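Local coordinates for glyoxylate-induced Protein (Pseudomonas aeruginosa, PDB 1SQ4) that is of uncertain function but has the double beta-barrel fold of the cupins and may act as a ureidoglycine aminohydrolase, at residues 60-65 / 239-243; 26-30 / 242-246; 207-211 / 262-266. One frame throughout, in Å; residues are numbered along the deposited sequence.

Contact 1: residues 60-65 / 239-243; sequences PLSGFA and FMWLR
P60 meets W241 through the flank of its ring. Its CB approaches W241 CB to 3.5 Å, while its CG sits above one face of the indole, displaced toward the rim, and the two side chains cross at about a right angle. The indole is brought under the proline because W241 holds CG anti to its backbone N (chi1 174°). P60 CG is shared, since it also lies in the ring plane of F239 at its edge, 3.8 Å from F239 CE2.

L61 turns to the other end of the strand segment. Its CD2 stands over one face of the R243 guanidinium, 3.8 Å from R243 NH2, and its CB comes obliquely to the five-membered side of the W241 indole. S62 supplies the polar link: R243 NH1 donates to S62 O at 2.6 Å. The N-H...O angle of 162° makes the bond nearly straight, although the donor stands 46° out of the carbonyl plane. S62 OG, in contrast, is not bonded to the guanidinium.

F64 is the centre of an inverse gamma turn, closed by a weak bond from A65 N to G63 O (2.8 Å). The turn places F64 O near the plane of the indole at its edge, and it carries A65 CB to 4.1 Å from W241 CZ2. F64 also makes a cation-pi contact with R59 of a neighbouring subunit.

Residues 60-65 lie in the loop between strands 52-57 and 69-76 of one sheet, yet they pack on strand 239-244 of another, within the second cupin range. L61 and F239 also touch strand 30-33. Strand 239-244 runs between 30-33 and 212-220: W241 makes backbone bonds to A31, and M240 to L216.

Contact 2: residues 26-30 / 242-246; sequences FTEAY and LRAFC
A29 O and the backbone N of R243 form the close part of this contact, with a hydrogen bond of 3.1 Å from R243 N and an N-H...O angle of 159°. The same carbonyl oxygen lies 3.7 Å from C246 SG. The sulfur gets there by standing anti to its backbone N (chi1 -180°), which also brings it to 4.1 Å from A29 CB. From this position C246 SG approaches the Y30 ring obliquely, 5.5 Å from the ring centroid, as a cysteine sulfur-aromatic contact.

Next along, Y30 and L242 are an antiparallel non-hydrogen-bonded pair with CA atoms 4.8 Å apart, their side chains on one face of the sheet. This register is where strand 30-33, from the N-terminal part of the chain, adds to strand 239-244 and extends the sheet of the second cupin barrel. The loop leading into it is shaped by T27, whose OG1 accepts from A29 N and from Y30 N, the latter at 2.9 Å: an ST turn and an ST motif on one oxygen. T27 CB lies over a face of the Y30 ring, whose hydroxyl is hydrogen-bonded to D230.

Toward E28 the packing thins. The exposed E28 side chain points away and only borders 242-246, packing on F26 of a neighbouring subunit; the backbone O of E28 receives a weak bond from R243 NH2 (2.8 Å), bent to 130° at the hydrogen. The stronger hold on that guanidinium comes from S62, on the NH1 side.

Contact 3: residues 207-211 / 262-266; sequences AETHV and LYKDV
H210 NE2 lies 3.4 Å from D265 O, the closest nitrogen-oxygen approach between the segments 207-211 and 262-266. The carbonyl comes to the imidazole obliquely. V266 CG1 also approaches obliquely, at the neighbouring corner, 3.6 Å from H210 CE1.

One face of the ring is covered by K264. Its CD stands 3.6 Å from the H210 centroid and 25° off the ring normal, which places it over the face as a CH-pi contact, although it is offset toward the rim. K264 CB supports another part of the ring, 3.6 Å from H210 CD2. The lysine starts with CG between its backbone N and carbonyl carbon (chi1 45°) and is extended beyond; the chain therefore passes across the imidazole, and NZ ends 3.6 Å from T209 O.

In the fold, 207-211 lies in the loop before strand 212-220 of the second cupin barrel, and K264 lies on the adjacent strand 258-265. H210 meets the ring of H214 with the planes at about 85°, and E208 is weakly bonded to Q248. A glutamate, two histidines and a glutamine form the metal site of plant ureidoglycine aminohydrolases. The same residue types recur here in E208, H210, H214 and Q248, which hints at a related site, but E208 OE2 is 8.8 Å from H210 NE2, so the side chains are not gathered round a metal. K264 and L262 also touch H214.

T209 and L262 run alongside one another, pointing opposite ways, with T209 OG1 3.2 Å from L262 CD1. The T209 side chain is about 4 Å from a bound thiocyanate ion, probably from the crystallisation liquor. The end of the D265 side chain also turns toward the imidazole, but its salt bridge is to R271.

Overall arrangement
Along the chain the segments come in the order 26-30, 60-65, 207-211, 239-246 and 262-266. Contacts 1 and 2 therefore both end on strand 239-244, sharing L242 and R243, with centres about 7 Å apart. Contact 3 lies about 13 Å from the centre of each. All three reach one antiparallel sheet, in which 30-33, 239-244, 212-220 and 258-265 are successive strands. A probable hydrogen bond from F245 N to V211 O (2.8 Å) joins contacts 2 and 3, while F239 packs on Y263 between contacts 1 and 3. Segments 26-30 and 60-65, from the first part of the chain, are thus fastened to the second barrel, and each contact also touches a neighbouring subunit.

Contact 1: residues 60-65 / 239-243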
loop_
_atom_site.group_PDB
_atom_site.type_symbol
_atom_site.label_atom_id
_atom_site.label_comp_id
_atom_site.label_asym_id
_atom_site.label_seq_id
_atom_site.Cartn_x
_atom_site.Cartn_y
_atom_site.Cartn_z
ATOM N N PRO A 60 -23.137 1.220 4.783
ATOM C CA PRO A 60 -21.824 1.038 5.403
ATOM C C PRO A 60 -20.694 1.372 4.442
ATOM O O PRO A 60 -19.651 1.901 4.836
ATOM C CB PRO A 60 -21.817 -0.440 5.775
ATOM C CG PRO A 60 -23.267 -0.781 5.912
ATOM C CD PRO A 60 -23.874 -0.050 4.753
ATOM N N LEU A 61 -20.918 1.051 3.175
ATOM C CA LEU A 61 -19.928 1.274 2.129
ATOM C C LEU A 61 -20.631 1.793 0.898
ATOM O O LEU A 61 -21.827 1.562 0.710
ATOM C CB LEU A 61 -19.222 -0.043 1.798
ATOM C CG LEU A 61 -17.740 -0.263 2.103
ATOM C CD1 LEU A 61 -17.344 0.296 3.458
ATOM C CD2 LEU A 61 -17.474 -1.746 2.019
ATOM N N SER A 62 -19.885 2.484 0.048
ATOM C CA SER A 62 -20.465 3.052 -1.161
ATOM C C SER A 62 -20.929 1.969 -2.124
ATOM O O SER A 62 -20.634 0.787 -1.945
ATOM C CB SER A 62 -19.446 3.950 -1.867
ATOM O OG SER A 62 -18.500 3.182 -2.597
ATOM N N GLY A 63 -21.673 2.381 -3.142
ATOM C CA GLY A 63 -22.142 1.429 -4.127
ATOM C C GLY A 63 -23.477 0.784 -3.828
ATOM O O GLY A 63 -24.376 1.422 -3.290
ATOM N N PHE A 64 -23.605 -0.490 -4.185
ATOM C CA PHE A 64 -24.847 -1.218 -3.981
ATOM C C PHE A 64 -25.054 -1.572 -2.518
ATOM O O PHE A 64 -24.831 -2.708 -2.098
ATOM C CB PHE A 64 -24.861 -2.482 -4.853
ATOM C CG PHE A 64 -26.229 -3.110 -5.006
ATOM C CD1 PHE A 64 -26.738 -3.961 -4.030
ATOM C CD2 PHE A 64 -27.005 -2.852 -6.139
ATOM C CE1 PHE A 64 -27.993 -4.551 -4.181
ATOM C CE2 PHE A 64 -28.262 -3.439 -6.298
ATOM C CZ PHE A 64 -28.756 -4.287 -5.318
ATOM N N ALA A 65 -25.497 -0.579 -1.752
ATOM C CA ALA A 65 -25.746 -0.743 -0.328
ATOM C C ALA A 65 -26.920 0.108 0.137
ATOM O O ALA A 65 -26.857 0.759 1.180
ATOM C CB ALA A 65 -24.502 -0.377 0.457
ATOM N N PHE A 239 -20.753 -4.397 14.005
ATOM C CA PHE A 239 -21.475 -4.650 12.773
ATOM C C PHE A 239 -20.479 -4.832 11.626
ATOM O O PHE A 239 -19.524 -4.064 11.498
ATOM C CB PHE A 239 -22.400 -3.469 12.464
ATOM C CG PHE A 239 -23.198 -3.645 11.212
ATOM C CD1 PHE A 239 -24.218 -4.582 11.157
ATOM C CD2 PHE A 239 -22.890 -2.927 10.066
ATOM C CE1 PHE A 239 -24.914 -4.810 9.989
ATOM C CE2 PHE A 239 -23.584 -3.151 8.887
ATOM C CZ PHE A 239 -24.598 -4.099 8.850
HETATM N N MSE A 240 -20.698 -5.858 10.804
HETATM C CA MSE A 240 -19.838 -6.126 9.653
HETATM C C MSE A 240 -20.689 -6.100 8.403
HETATM O O MSE A 240 -21.759 -6.699 8.375
HETATM C CB MSE A 240 -19.179 -7.505 9.759
HETATM C CG MSE A 240 -18.322 -7.728 10.998
HETATM SE SE MSE A 240 -17.740 -9.579 11.159
HETATM C CE MSE A 240 -19.422 -10.441 11.473
ATOM N N TRP A 241 -20.216 -5.410 7.375
ATOM C CA TRP A 241 -20.938 -5.343 6.115
ATOM C C TRP A 241 -20.118 -5.987 5.019
ATOM O O TRP A 241 -18.967 -5.612 4.811
ATOM C CB TRP A 241 -21.230 -3.900 5.726
ATOM C CG TRP A 241 -21.836 -3.802 4.368
ATOM C CD1 TRP A 241 -21.207 -3.465 3.217
ATOM C CD2 TRP A 241 -23.181 -4.139 4.009
ATOM N NE1 TRP A 241 -22.073 -3.569 2.154
ATOM C CE2 TRP A 241 -23.293 -3.976 2.614
ATOM C CE3 TRP A 241 -24.302 -4.553 4.736
ATOM C CZ2 TRP A 241 -24.474 -4.227 1.928
ATOM C CZ3 TRP A 241 -25.476 -4.803 4.059
ATOM C CH2 TRP A 241 -25.556 -4.633 2.668
ATOM N N LEU A 242 -20.719 -6.942 4.316
ATOM C CA LEU A 242 -20.050 -7.653 3.229
ATOM C C LEU A 242 -20.567 -7.254 1.847
ATOM O O LEU A 242 -21.774 -7.184 1.632
ATOM C CB LEU A 242 -20.201 -9.154 3.423
ATOM C CG LEU A 242 -19.280 -9.722 4.503
ATOM C CD1 LEU A 242 -20.051 -10.107 5.743
ATOM C CD2 LEU A 242 -18.569 -10.940 3.919
ATOM N N ARG A 243 -19.635 -7.015 0.917
ATOM C CA ARG A 243 -19.929 -6.580 -0.452
ATOM C C ARG A 243 -20.470 -7.613 -1.427
ATOM O O ARG A 243 -21.415 -7.325 -2.179
ATOM C CB ARG A 243 -18.690 -5.935 -1.092
ATOM C CG ARG A 243 -18.658 -4.411 -1.067
ATOM C CD ARG A 243 -18.920 -3.775 -2.438
ATOM N NE ARG A 243 -19.031 -2.321 -2.343
ATOM C CZ ARG A 243 -18.025 -1.521 -2.004
ATOM N NH1 ARG A 243 -18.205 -0.204 -1.929
ATOM N NH2 ARG A 243 -16.832 -2.041 -1.756
#

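Contact 2: residues 26-30 / 242-246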
loop_
_atom_site.group_PDB
_atom_site.type_symbol
_atom_site.label_atom_id
_atom_site.label_comp_id
_atom_site.label_asym_id
_atom_site.label_seq_id
_atom_site.Cartn_x
_atom_site.Cartn_y
_atom_site.Cartn_z
ATOM N N PHE A 26 -12.874 0.079 6.473
ATOM C CA PHE A 26 -13.603 0.340 5.239
ATOM C C PHE A 26 -12.695 -0.101 4.103
ATOM O O PHE A 26 -11.720 0.570 3.791
ATOM C CB PHE A 26 -13.928 1.837 5.123
ATOM C CG PHE A 26 -14.818 2.346 6.226
ATOM C CD1 PHE A 26 -16.176 2.041 6.240
ATOM C CD2 PHE A 26 -14.294 3.109 7.267
ATOM C CE1 PHE A 26 -16.997 2.484 7.272
ATOM C CE2 PHE A 26 -15.108 3.559 8.309
ATOM C CZ PHE A 26 -16.466 3.245 8.309
ATOM N N THR A 27 -12.993 -1.243 3.502
ATOM C CA THR A 27 -12.172 -1.733 2.402
ATOM C C THR A 27 -13.018 -1.848 1.146
ATOM O O THR A 27 -14.129 -1.328 1.093
ATOM C CB THR A 27 -11.555 -3.111 2.712
ATOM O OG1 THR A 27 -12.582 -4.113 2.742
ATOM C CG2 THR A 27 -10.846 -3.076 4.041
ATOM N N GLU A 28 -12.510 -2.537 0.137
ATOM C CA GLU A 28 -13.273 -2.651 -1.086
ATOM C C GLU A 28 -14.153 -3.886 -1.080
ATOM O O GLU A 28 -14.915 -4.123 -2.017
ATOM C CB GLU A 28 -12.334 -2.660 -2.290
ATOM C CG GLU A 28 -11.295 -3.778 -2.291
ATOM C CD GLU A 28 -10.354 -3.778 -1.073
ATOM O OE1 GLU A 28 -9.881 -2.690 -0.646
ATOM O OE2 GLU A 28 -10.062 -4.887 -0.560
ATOM N N ALA A 29 -14.077 -4.644 0.006
ATOM C CA ALA A 29 -14.843 -5.874 0.140
ATOM C C ALA A 29 -15.686 -5.901 1.402
ATOM O O ALA A 29 -16.653 -6.659 1.508
ATOM C CB ALA A 29 -13.895 -7.055 0.146
ATOM N N TYR A 30 -15.318 -5.084 2.372
ATOM C CA TYR A 30 -16.067 -5.090 3.599
ATOM C C TYR A 30 -15.887 -3.820 4.415
ATOM O O TYR A 30 -15.081 -2.942 4.081
ATOM C CB TYR A 30 -15.666 -6.310 4.430
ATOM C CG TYR A 30 -14.232 -6.280 4.870
ATOM C CD1 TYR A 30 -13.208 -6.681 4.019
ATOM C CD2 TYR A 30 -13.895 -5.808 6.134
ATOM C CE1 TYR A 30 -11.881 -6.613 4.418
ATOM C CE2 TYR A 30 -12.577 -5.734 6.548
ATOM C CZ TYR A 30 -11.573 -6.137 5.685
ATOM O OH TYR A 30 -10.263 -6.061 6.094
ATOM N N LEU A 242 -20.719 -6.942 4.316
ATOM C CA LEU A 242 -20.050 -7.653 3.229
ATOM C C LEU A 242 -20.567 -7.254 1.847
ATOM O O LEU A 242 -21.774 -7.184 1.632
ATOM C CB LEU A 242 -20.201 -9.154 3.423
ATOM C CG LEU A 242 -19.280 -9.722 4.503
ATOM C CD1 LEU A 242 -20.051 -10.107 5.743
ATOM C CD2 LEU A 242 -18.569 -10.940 3.919
ATOM N N ARG A 243 -19.635 -7.015 0.917
ATOM C CA ARG A 243 -19.929 -6.580 -0.452
ATOM C C ARG A 243 -20.470 -7.613 -1.427
ATOM O O ARG A 243 -21.415 -7.325 -2.179
ATOM C CB ARG A 243 -18.690 -5.935 -1.092
ATOM C CG ARG A 243 -18.658 -4.411 -1.067
ATOM C CD ARG A 243 -18.920 -3.775 -2.438
ATOM N NE ARG A 243 -19.031 -2.321 -2.343
ATOM C CZ ARG A 243 -18.025 -1.521 -2.004
ATOM N NH1 ARG A 243 -18.205 -0.204 -1.929
ATOM N NH2 ARG A 243 -16.832 -2.041 -1.756
ATOM N N ALA A 244 -19.866 -8.792 -1.445
ATOM C CA ALA A 244 -20.282 -9.862 -2.352
ATOM C C ALA A 244 -19.073 -10.721 -2.633
ATOM O O ALA A 244 -17.986 -10.215 -2.922
ATOM C CB ALA A 244 -20.832 -9.315 -3.661
ATOM N N PHE A 245 -19.285 -12.025 -2.539
ATOM C CA PHE A 245 -18.243 -12.999 -2.747
ATOM C C PHE A 245 -17.134 -12.804 -1.739
ATOM O O PHE A 245 -16.139 -13.516 -1.766
ATOM C CB PHE A 245 -17.707 -12.888 -4.162
ATOM C CG PHE A 245 -18.717 -13.192 -5.208
ATOM C CD1 PHE A 245 -19.145 -14.499 -5.419
ATOM C CD2 PHE A 245 -19.257 -12.170 -5.978
ATOM C CE1 PHE A 245 -20.094 -14.789 -6.396
ATOM C CE2 PHE A 245 -20.208 -12.444 -6.957
ATOM C CZ PHE A 245 -20.628 -13.757 -7.163
ATOM N N CYS A 246 -17.307 -11.843 -0.839
ATOM C CA CYS A 246 -16.303 -11.597 0.187
ATOM C C CYS A 246 -16.117 -12.855 1.041
ATOM O O CYS A 246 -17.055 -13.315 1.683
ATOM C CB CYS A 246 -16.735 -10.438 1.078
ATOM S SG CYS A 246 -15.543 -10.060 2.382
#

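Contact 3: residues 207-211 / 262-266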
loop_
_atom_site.group_PDB
_atom_site.type_symbol
_atom_site.label_atom_id
_atom_site.label_comp_id
_atom_site.label_asym_id
_atom_site.label_seq_id
_atom_site.Cartn_x
_atom_site.Cartn_y
_atom_site.Cartn_z
ATOM N N ALA A 207 -17.573 -19.675 6.392
ATOM C CA ALA A 207 -18.727 -19.232 7.159
ATOM C C ALA A 207 -19.682 -18.378 6.344
ATOM O O ALA A 207 -20.650 -17.825 6.882
ATOM C CB ALA A 207 -18.266 -18.471 8.394
ATOM N N GLU A 208 -19.405 -18.263 5.051
ATOM C CA GLU A 208 -20.250 -17.474 4.167
ATOM C C GLU A 208 -21.596 -18.173 4.046
ATOM O O GLU A 208 -21.654 -19.375 3.811
ATOM C CB GLU A 208 -19.584 -17.339 2.790
ATOM C CG GLU A 208 -20.285 -16.380 1.821
ATOM C CD GLU A 208 -19.301 -15.654 0.886
ATOM O OE1 GLU A 208 -18.502 -16.339 0.198
ATOM O OE2 GLU A 208 -19.332 -14.397 0.837
ATOM N N THR A 209 -22.679 -17.430 4.237
ATOM C CA THR A 209 -24.010 -18.016 4.132
ATOM C C THR A 209 -24.778 -17.371 3.002
ATOM O O THR A 209 -25.852 -17.828 2.648
ATOM C CB THR A 209 -24.829 -17.833 5.415
ATOM O OG1 THR A 209 -24.791 -16.455 5.810
ATOM C CG2 THR A 209 -24.283 -18.703 6.525
ATOM N N HIS A 210 -24.229 -16.301 2.443
ATOM C CA HIS A 210 -24.879 -15.601 1.340
ATOM C C HIS A 210 -23.785 -15.179 0.393
ATOM O O HIS A 210 -22.696 -14.848 0.834
ATOM C CB HIS A 210 -25.621 -14.366 1.840
ATOM C CG HIS A 210 -26.598 -13.815 0.857
ATOM N ND1 HIS A 210 -27.526 -14.604 0.217
ATOM C CD2 HIS A 210 -26.824 -12.547 0.439
ATOM C CE1 HIS A 210 -28.286 -13.846 -0.552
ATOM N NE2 HIS A 210 -27.880 -12.594 -0.433
ATOM N N VAL A 211 -24.071 -15.185 -0.902
ATOM C CA VAL A 211 -23.061 -14.831 -1.882
ATOM C C VAL A 211 -23.063 -13.335 -2.178
ATOM O O VAL A 211 -22.025 -12.745 -2.459
ATOM C CB VAL A 211 -23.267 -15.654 -3.186
ATOM C CG1 VAL A 211 -24.490 -15.153 -3.930
ATOM C CG2 VAL A 211 -22.050 -15.571 -4.054
ATOM N N LEU A 262 -28.326 -11.642 11.137
ATOM C CA LEU A 262 -27.975 -11.494 9.729
ATOM C C LEU A 262 -29.200 -11.266 8.862
ATOM O O LEU A 262 -30.230 -11.924 9.033
ATOM C CB LEU A 262 -27.244 -12.755 9.254
ATOM C CG LEU A 262 -26.855 -12.890 7.773
ATOM C CD1 LEU A 262 -25.816 -13.984 7.644
ATOM C CD2 LEU A 262 -28.066 -13.201 6.908
ATOM N N TYR A 263 -29.080 -10.341 7.920
ATOM C CA TYR A 263 -30.173 -10.046 6.999
ATOM C C TYR A 263 -29.667 -10.002 5.568
ATOM O O TYR A 263 -28.593 -9.467 5.302
ATOM C CB TYR A 263 -30.864 -8.724 7.372
ATOM C CG TYR A 263 -29.957 -7.527 7.588
ATOM C CD1 TYR A 263 -29.639 -6.662 6.544
ATOM C CD2 TYR A 263 -29.460 -7.232 8.855
ATOM C CE1 TYR A 263 -28.852 -5.520 6.764
ATOM C CE2 TYR A 263 -28.674 -6.101 9.090
ATOM C CZ TYR A 263 -28.375 -5.247 8.046
ATOM O OH TYR A 263 -27.610 -4.121 8.298
ATOM N N LYS A 264 -30.447 -10.588 4.661
ATOM C CA LYS A 264 -30.125 -10.653 3.232
ATOM C C LYS A 264 -31.402 -10.750 2.397
ATOM O O LYS A 264 -32.454 -11.148 2.899
ATOM C CB LYS A 264 -29.260 -11.881 2.940
ATOM C CG LYS A 264 -29.788 -13.133 3.630
ATOM C CD LYS A 264 -29.088 -14.398 3.198
ATOM C CE LYS A 264 -29.685 -15.576 3.939
ATOM N NZ LYS A 264 -29.206 -16.872 3.397
ATOM N N ASP A 265 -31.287 -10.388 1.121
ATOM C CA ASP A 265 -32.405 -10.436 0.185
ATOM C C ASP A 265 -32.249 -11.695 -0.662
ATOM O O ASP A 265 -31.147 -12.011 -1.112
ATOM C CB ASP A 265 -32.425 -9.185 -0.700
ATOM C CG ASP A 265 -31.108 -8.943 -1.413
ATOM O OD1 ASP A 265 -30.088 -8.682 -0.731
ATOM O OD2 ASP A 265 -31.086 -9.010 -2.665
ATOM N N VAL A 266 -33.359 -12.403 -0.878
ATOM C CA VAL A 266 -33.347 -13.657 -1.619
ATOM C C VAL A 266 -34.624 -13.976 -2.394
ATOM O O VAL A 266 -35.569 -13.196 -2.417
ATOM C CB VAL A 266 -33.107 -14.824 -0.656
ATOM C CG1 VAL A 266 -31.699 -14.748 -0.071
ATOM C CG2 VAL A 266 -34.141 -14.774 0.459
#